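Local coordinates for beta 1-3 glucanase (Clostridium beijerinckii NCIMB 8052, PDB 5H4E), which probably hydrolyses beta-1,3-glucosidic linkages in beta-1,3-glucans, as a glycoside hydrolase of family 64, at residues L124-F136 with S203-T215. Residues are numbered along the deposited sequence; the frame is centred on the assembly and turned at random.
Sequences LANTSDPNTGIMF and SDRIYAPASGLGT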
ATOM      1  N   LEU A 124       4.531  -9.600   9.067  1.00 21.64           N
ATOM      2  CA  LEU A 124       4.144  -9.468  10.469  1.00 24.61           C
ATOM      3  C   LEU A 124       2.980 -10.382  10.847  1.00 24.88           C
ATOM      4  O   LEU A 124       2.508 -10.343  11.982  1.00 25.77           O
ATOM      5  CB  LEU A 124       3.793  -8.017  10.787  1.00 23.41           C
ATOM      6  CG  LEU A 124       4.967  -7.073  10.542  1.00 23.59           C
ATOM      7  CD1 LEU A 124       4.584  -5.631  10.823  1.00 21.68           C
ATOM      8  CD2 LEU A 124       6.206  -7.504  11.358  1.00 24.13           C
ATOM      9  N   ALA A 125       2.520 -11.206   9.908  1.00 21.96           N
ATOM     10  CA  ALA A 125       1.552 -12.251  10.238  1.00 22.42           C
ATOM     11  C   ALA A 125       2.258 -13.386  10.988  1.00 24.71           C
ATOM     12  O   ALA A 125       1.624 -14.165  11.711  1.00 22.71           O
ATOM     13  CB  ALA A 125       0.868 -12.775   8.980  1.00 21.79           C
ATOM     14  N   ASN A 126       3.575 -13.470  10.811  1.00 22.58           N
ATOM     15  CA  ASN A 126       4.398 -14.442  11.541  1.00 22.09           C
ATOM     16  C   ASN A 126       5.002 -13.814  12.792  1.00 21.09           C
ATOM     17  O   ASN A 126       5.820 -12.910  12.680  1.00 21.84           O
ATOM     18  CB  ASN A 126       5.512 -14.985  10.629  1.00 21.15           C
ATOM     19  CG  ASN A 126       6.432 -15.978  11.343  1.00 28.93           C
ATOM     20  OD1 ASN A 126       6.093 -16.540  12.402  1.00 29.11           O
ATOM     21  ND2 ASN A 126       7.604 -16.200  10.763  1.00 30.99           N
ATOM     22  N   THR A 127       4.620 -14.284  13.982  1.00 20.64           N
ATOM     23  CA  THR A 127       5.122 -13.655  15.207  1.00 20.42           C
ATOM     24  C   THR A 127       6.611 -13.905  15.391  1.00 22.79           C
ATOM     25  O   THR A 127       7.272 -13.197  16.159  1.00 24.61           O
ATOM     26  CB  THR A 127       4.370 -14.134  16.487  1.00 24.12           C
ATOM     27  OG1 THR A 127       4.217 -15.558  16.457  1.00 27.40           O
ATOM     28  CG2 THR A 127       2.984 -13.484  16.575  1.00 23.07           C
ATOM     29  N   SER A 128       7.154 -14.879  14.669  1.00 21.45           N
ATOM     30  CA  SER A 128       8.593 -15.119  14.708  1.00 22.53           C
ATOM     31  C   SER A 128       9.370 -14.410  13.590  1.00 24.72           C
ATOM     32  O   SER A 128      10.558 -14.674  13.383  1.00 26.06           O
ATOM     33  CB  SER A 128       8.863 -16.621  14.670  1.00 26.74           C
ATOM     34  OG  SER A 128       8.286 -17.229  15.814  1.00 29.26           O
ATOM     35  N   ASP A 129       8.714 -13.493  12.884  1.00 22.92           N
ATOM     36  CA  ASP A 129       9.420 -12.646  11.921  1.00 22.95           C
ATOM     37  C   ASP A 129      10.475 -11.799  12.645  1.00 22.19           C
ATOM     38  O   ASP A 129      10.224 -11.294  13.734  1.00 20.87           O
ATOM     39  CB  ASP A 129       8.435 -11.746  11.174  1.00 20.80           C
ATOM     40  CG  ASP A 129       9.062 -11.069   9.956  1.00 22.10           C
ATOM     41  OD1 ASP A 129       9.704 -10.015  10.126  1.00 20.96           O
ATOM     42  OD2 ASP A 129       8.914 -11.587   8.828  1.00 23.36           O
ATOM     43  N   PRO A 130      11.661 -11.642  12.042  1.00 21.58           N
ATOM     44  CA  PRO A 130      12.759 -10.881  12.659  1.00 23.87           C
ATOM     45  C   PRO A 130      12.450  -9.398  12.847  1.00 20.97           C
ATOM     46  O   PRO A 130      13.126  -8.718  13.623  1.00 24.86           O
ATOM     47  CB  PRO A 130      13.910 -11.055  11.659  1.00 20.60           C
ATOM     48  CG  PRO A 130      13.244 -11.348  10.367  1.00 23.25           C
ATOM     49  CD  PRO A 130      12.045 -12.176  10.724  1.00 25.05           C
ATOM     50  N   ASN A 131      11.431  -8.909  12.148  1.00 21.84           N
ATOM     51  CA  ASN A 131      11.098  -7.491  12.168  1.00 21.80           C
ATOM     52  C   ASN A 131       9.959  -7.132  13.120  1.00 20.55           C
ATOM     53  O   ASN A 131       9.532  -5.979  13.168  1.00 19.91           O
ATOM     54  CB  ASN A 131      10.738  -7.030  10.756  1.00 19.57           C
ATOM     55  CG  ASN A 131      11.882  -7.214   9.782  1.00 21.55           C
ATOM     56  OD1 ASN A 131      12.829  -6.433   9.774  1.00 23.74           O
ATOM     57  ND2 ASN A 131      11.800  -8.249   8.959  1.00 18.84           N
ATOM     58  N   THR A 132       9.471  -8.110  13.875  1.00 22.37           N
ATOM     59  CA  THR A 132       8.400  -7.855  14.833  1.00 24.18           C
ATOM     60  C   THR A 132       8.766  -6.726  15.793  1.00 22.33           C
ATOM     61  O   THR A 132       9.855  -6.702  16.361  1.00 21.77           O
ATOM     62  CB  THR A 132       8.044  -9.127  15.650  1.00 25.05           C
ATOM     63  OG1 THR A 132       9.231  -9.689  16.214  1.00 31.43           O
ATOM     64  CG2 THR A 132       7.392 -10.156  14.751  1.00 29.58           C
ATOM     65  N   GLY A 133       7.864  -5.766  15.949  1.00 21.90           N
ATOM     66  CA  GLY A 133       8.102  -4.679  16.876  1.00 21.98           C
ATOM     67  C   GLY A 133       8.898  -3.485  16.362  1.00 20.70           C
ATOM     68  O   GLY A 133       8.965  -2.456  17.046  1.00 20.03           O
ATOM     69  N   ILE A 134       9.518  -3.595  15.189  1.00 18.54           N
ATOM     70  CA  ILE A 134      10.345  -2.487  14.696  1.00 18.22           C
ATOM     71  C   ILE A 134       9.484  -1.373  14.084  1.00 18.62           C
ATOM     72  O   ILE A 134       8.517  -1.648  13.361  1.00 20.95           O
ATOM     73  CB  ILE A 134      11.376  -2.964  13.664  1.00 18.75           C
ATOM     74  CG1 ILE A 134      12.276  -4.056  14.262  1.00 20.74           C
ATOM     75  CG2 ILE A 134      12.225  -1.803  13.178  1.00 17.59           C
ATOM     76  CD1 ILE A 134      13.253  -4.653  13.261  1.00 21.94           C
ATOM     77  N   MET A 135       9.808  -0.129  14.417  1.00 19.02           N
ATOM     78  CA  MET A 135       9.119   1.026  13.838  1.00 16.56           C
ATOM     79  C   MET A 135       9.574   1.192  12.409  1.00 15.44           C
ATOM     80  O   MET A 135      10.749   1.472  12.160  1.00 18.13           O
ATOM     81  CB  MET A 135       9.405   2.299  14.630  1.00 19.45           C
ATOM     82  CG  MET A 135       9.061   2.217  16.129  1.00 21.49           C
ATOM     83  SD  MET A 135       7.299   2.053  16.491  1.00 22.34           S
ATOM     84  CE  MET A 135       7.172   0.285  16.673  1.00 22.28           C
ATOM     85  N   PHE A 136       8.666   0.987  11.461  1.00 15.97           N
ATOM     86  CA  PHE A 136       9.014   1.201  10.054  1.00 16.68           C
ATOM     87  C   PHE A 136       7.780   1.525   9.227  1.00 18.83           C
ATOM     88  O   PHE A 136       6.657   1.169   9.598  1.00 15.95           O
ATOM     89  CB  PHE A 136       9.717  -0.036   9.467  1.00 17.61           C
ATOM     90  CG  PHE A 136       8.801  -1.216   9.241  1.00 17.09           C
ATOM     91  CD1 PHE A 136       8.122  -1.370   8.045  1.00 17.74           C
ATOM     92  CD2 PHE A 136       8.633  -2.182  10.229  1.00 19.04           C
ATOM     93  CE1 PHE A 136       7.275  -2.444   7.835  1.00 20.15           C
ATOM     94  CE2 PHE A 136       7.793  -3.265  10.024  1.00 19.57           C
ATOM     95  CZ  PHE A 136       7.110  -3.396   8.827  1.00 19.47           C
ATOM     96  N   SER A 203       0.567  -1.943  20.364  1.00 18.80           N
ATOM     97  CA  SER A 203       1.384  -0.851  20.865  1.00 21.39           C
ATOM     98  C   SER A 203       2.355  -0.345  19.787  1.00 22.28           C
ATOM     99  O   SER A 203       2.702   0.838  19.771  1.00 22.23           O
ATOM    100  CB  SER A 203       2.146  -1.283  22.125  1.00 21.80           C
ATOM    101  OG  SER A 203       3.062  -2.313  21.822  1.00 20.57           O
ATOM    102  N   ASP A 204       2.773  -1.228  18.882  1.00 18.87           N
ATOM    103  CA  ASP A 204       3.765  -0.857  17.870  1.00 19.25           C
ATOM    104  C   ASP A 204       3.153  -0.364  16.553  1.00 20.21           C
ATOM    105  O   ASP A 204       3.730   0.502  15.889  1.00 17.76           O
ATOM    106  CB  ASP A 204       4.717  -2.035  17.587  1.00 20.35           C
ATOM    107  CG  ASP A 204       3.999  -3.270  17.075  1.00 18.62           C
ATOM    108  OD1 ASP A 204       2.804  -3.453  17.385  1.00 18.42           O
ATOM    109  OD2 ASP A 204       4.645  -4.067  16.364  1.00 20.62           O
ATOM    110  N   ARG A 205       1.996  -0.910  16.174  1.00 18.46           N
ATOM    111  CA  ARG A 205       1.323  -0.485  14.944  1.00 17.18           C
ATOM    112  C   ARG A 205      -0.158  -0.850  14.985  1.00 18.43           C
ATOM    113  O   ARG A 205      -0.588  -1.664  15.805  1.00 16.78           O
ATOM    114  CB  ARG A 205       1.988  -1.121  13.712  1.00 17.47           C
ATOM    115  CG  ARG A 205       1.655  -2.611  13.498  1.00 16.72           C
ATOM    116  CD  ARG A 205       2.752  -3.347  12.739  1.00 18.93           C
ATOM    117  NE  ARG A 205       3.969  -3.380  13.546  1.00 15.02           N
ATOM    118  CZ  ARG A 205       5.123  -2.814  13.214  1.00 19.17           C
ATOM    119  NH1 ARG A 205       6.144  -2.889  14.059  1.00 20.10           N
ATOM    120  NH2 ARG A 205       5.266  -2.197  12.042  1.00 17.21           N
ATOM    121  N   ILE A 206      -0.942  -0.255  14.097  1.00 16.68           N
ATOM    122  CA  ILE A 206      -2.311  -0.716  13.884  1.00 13.01           C
ATOM    123  C   ILE A 206      -2.368  -1.539  12.604  1.00 15.92           C
ATOM    124  O   ILE A 206      -2.000  -1.060  11.526  1.00 16.53           O
ATOM    125  CB  ILE A 206      -3.313   0.447  13.779  1.00 18.84           C
ATOM    126  CG1 ILE A 206      -3.215   1.352  15.009  1.00 18.07           C
ATOM    127  CG2 ILE A 206      -4.748  -0.099  13.614  1.00 13.45           C
ATOM    128  CD1 ILE A 206      -3.951   2.690  14.847  1.00 16.35           C
ATOM    129  N   TYR A 207      -2.826  -2.779  12.717  1.00 15.02           N
ATOM    130  CA  TYR A 207      -2.906  -3.656  11.559  1.00 14.65           C
ATOM    131  C   TYR A 207      -4.110  -3.325  10.716  1.00 16.29           C
ATOM    132  O   TYR A 207      -5.187  -3.065  11.234  1.00 15.58           O
ATOM    133  CB  TYR A 207      -2.959  -5.129  11.997  1.00 17.91           C
ATOM    134  CG  TYR A 207      -1.653  -5.543  12.629  1.00 16.27           C
ATOM    135  CD1 TYR A 207      -0.574  -5.894  11.836  1.00 17.02           C
ATOM    136  CD2 TYR A 207      -1.488  -5.543  14.015  1.00 17.68           C
ATOM    137  CE1 TYR A 207       0.638  -6.244  12.390  1.00 18.78           C
ATOM    138  CE2 TYR A 207      -0.265  -5.885  14.584  1.00 19.46           C
ATOM    139  CZ  TYR A 207       0.785  -6.245  13.766  1.00 17.77           C
ATOM    140  OH  TYR A 207       2.000  -6.595  14.313  1.00 20.28           O
ATOM    141  N   ALA A 208      -3.921  -3.313   9.405  1.00 18.66           N
ATOM    142  CA  ALA A 208      -5.066  -3.341   8.519  1.00 16.88           C
ATOM    143  C   ALA A 208      -5.877  -4.606   8.807  1.00 14.29           C
ATOM    144  O   ALA A 208      -5.342  -5.587   9.360  1.00 16.43           O
ATOM    145  CB  ALA A 208      -4.606  -3.275   7.060  1.00 16.24           C
ATOM    146  N   PRO A 209      -7.182  -4.591   8.472  1.00 14.73           N
ATOM    147  CA  PRO A 209      -8.103  -5.663   8.889  1.00 18.50           C
ATOM    148  C   PRO A 209      -7.616  -7.094   8.630  1.00 17.15           C
ATOM    149  O   PRO A 209      -7.662  -7.928   9.536  1.00 18.66           O
ATOM    150  CB  PRO A 209      -9.356  -5.371   8.064  1.00 18.51           C
ATOM    151  CG  PRO A 209      -9.384  -3.868   7.993  1.00 16.44           C
ATOM    152  CD  PRO A 209      -7.906  -3.483   7.815  1.00 16.71           C
ATOM    153  N   ALA A 210      -7.174  -7.381   7.416  1.00 14.63           N
ATOM    154  CA  ALA A 210      -6.770  -8.740   7.103  1.00 17.33           C
ATOM    155  C   ALA A 210      -5.274  -8.810   6.859  1.00 18.08           C
ATOM    156  O   ALA A 210      -4.803  -9.642   6.089  1.00 21.20           O
ATOM    157  CB  ALA A 210      -7.533  -9.259   5.907  1.00 18.59           C
ATOM    158  N   SER A 211      -4.521  -7.932   7.515  1.00 18.22           N
ATOM    159  CA  SER A 211      -3.067  -7.955   7.378  1.00 18.72           C
ATOM    160  C   SER A 211      -2.412  -8.255   8.713  1.00 20.17           C
ATOM    161  O   SER A 211      -2.917  -7.840   9.760  1.00 18.92           O
ATOM    162  CB  SER A 211      -2.546  -6.621   6.825  1.00 20.33           C
ATOM    163  OG  SER A 211      -1.123  -6.613   6.776  1.00 24.68           O
ATOM    164  N   GLY A 212      -1.294  -8.983   8.677  1.00 19.35           N
ATOM    165  CA  GLY A 212      -0.508  -9.233   9.875  1.00 22.12           C
ATOM    166  C   GLY A 212      -1.308  -9.922  10.956  1.00 20.04           C
ATOM    167  O   GLY A 212      -1.885 -10.981  10.714  1.00 21.37           O
ATOM    168  N   LEU A 213      -1.375  -9.302  12.137  1.00 19.24           N
ATOM    169  CA  LEU A 213      -2.162  -9.842  13.252  1.00 18.22           C
ATOM    170  C   LEU A 213      -3.598  -9.300  13.256  1.00 19.73           C
ATOM    171  O   LEU A 213      -4.295  -9.349  14.271  1.00 17.15           O
ATOM    172  CB  LEU A 213      -1.486  -9.524  14.590  1.00 21.64           C
ATOM    173  CG  LEU A 213      -0.042 -10.006  14.771  1.00 21.81           C
ATOM    174  CD1 LEU A 213       0.494  -9.608  16.152  1.00 19.10           C
ATOM    175  CD2 LEU A 213       0.075 -11.520  14.564  1.00 23.00           C
ATOM    176  N   GLY A 214      -4.026  -8.788  12.108  1.00 18.90           N
ATOM    177  CA  GLY A 214      -5.385  -8.303  11.939  1.00 16.37           C
ATOM    178  C   GLY A 214      -6.435  -9.388  12.146  1.00 21.34           C
ATOM    179  O   GLY A 214      -6.185 -10.573  11.904  1.00 19.57           O
ATOM    180  N   THR A 215      -7.628  -8.963  12.557  1.00 21.84           N
ATOM    181  CA  THR A 215      -8.679  -9.877  12.977  1.00 20.90           C
ATOM    182  C   THR A 215      -9.689 -10.230  11.888  1.00 22.43           C
ATOM    183  O   THR A 215     -10.715 -10.864  12.169  1.00 21.48           O
ATOM    184  CB  THR A 215      -9.437  -9.291  14.162  1.00 21.62           C
ATOM    185  OG1 THR A 215      -9.927  -7.987  13.814  1.00 21.97           O
ATOM    186  CG2 THR A 215      -8.503  -9.177  15.369  1.00 21.81           C
TER
HETATM  187  O   HOH W   1       3.751  -8.894  14.242  1.00 29.59           O
HETATM  188  O   HOH W   2       5.272  -6.352  14.914  1.00 22.52           O
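R205 reaches out of segment 203-215 and plugs its guanidinium into the loop 124-136, where NH1 donates to the carbonyl O of I134 over 2.8 Å in an almost straight bond (177°). Its CB heads toward the loop. A chi1 of 76° sets CG between the backbone N and the carbonyl carbon, and there CG lies against one face of the Y207 ring, near its rim; the backbone N of L213 sits over the opposite face. CD comes next and meets L124 CD1 at 3.5 Å, and the same methyl continues over one face of the guanidinium. The chain bends at chi3, and NE turns to D204 OD2 at 3.0 Å. NH1 binds that oxygen as well, so the two nitrogens grip one carboxylate atom side-on, both from the same face of the carboxylate. With I134 O also in the guanidinium plane, the group's rotation is well fixed. NH2, finally, lies 3.4 Å from F136 CE2, with ring and guanidinium planes 34° apart, and donates to Q157 beyond the two segments.

Two waters bridge the segments as well: one molecule accepts from G133 N and donates to D204 OD2, and another links L124 O with Y207 OH. On the flanks, M135 curls its CE to 3.5 Å from D204 CB, while G212 CA slides in 3.6 Å from A125 N, and L213 CD2 approaches T127 CG2. I206, next to R205, packs on helices 182-192 and 332-339. The arginine pins the loop leading into strand 136-144 of the large antiparallel sheet to the segment around the short strand 206-207, consistent with the GH64 architecture of a beta-barrel domain joined to a mixed alpha/beta domain.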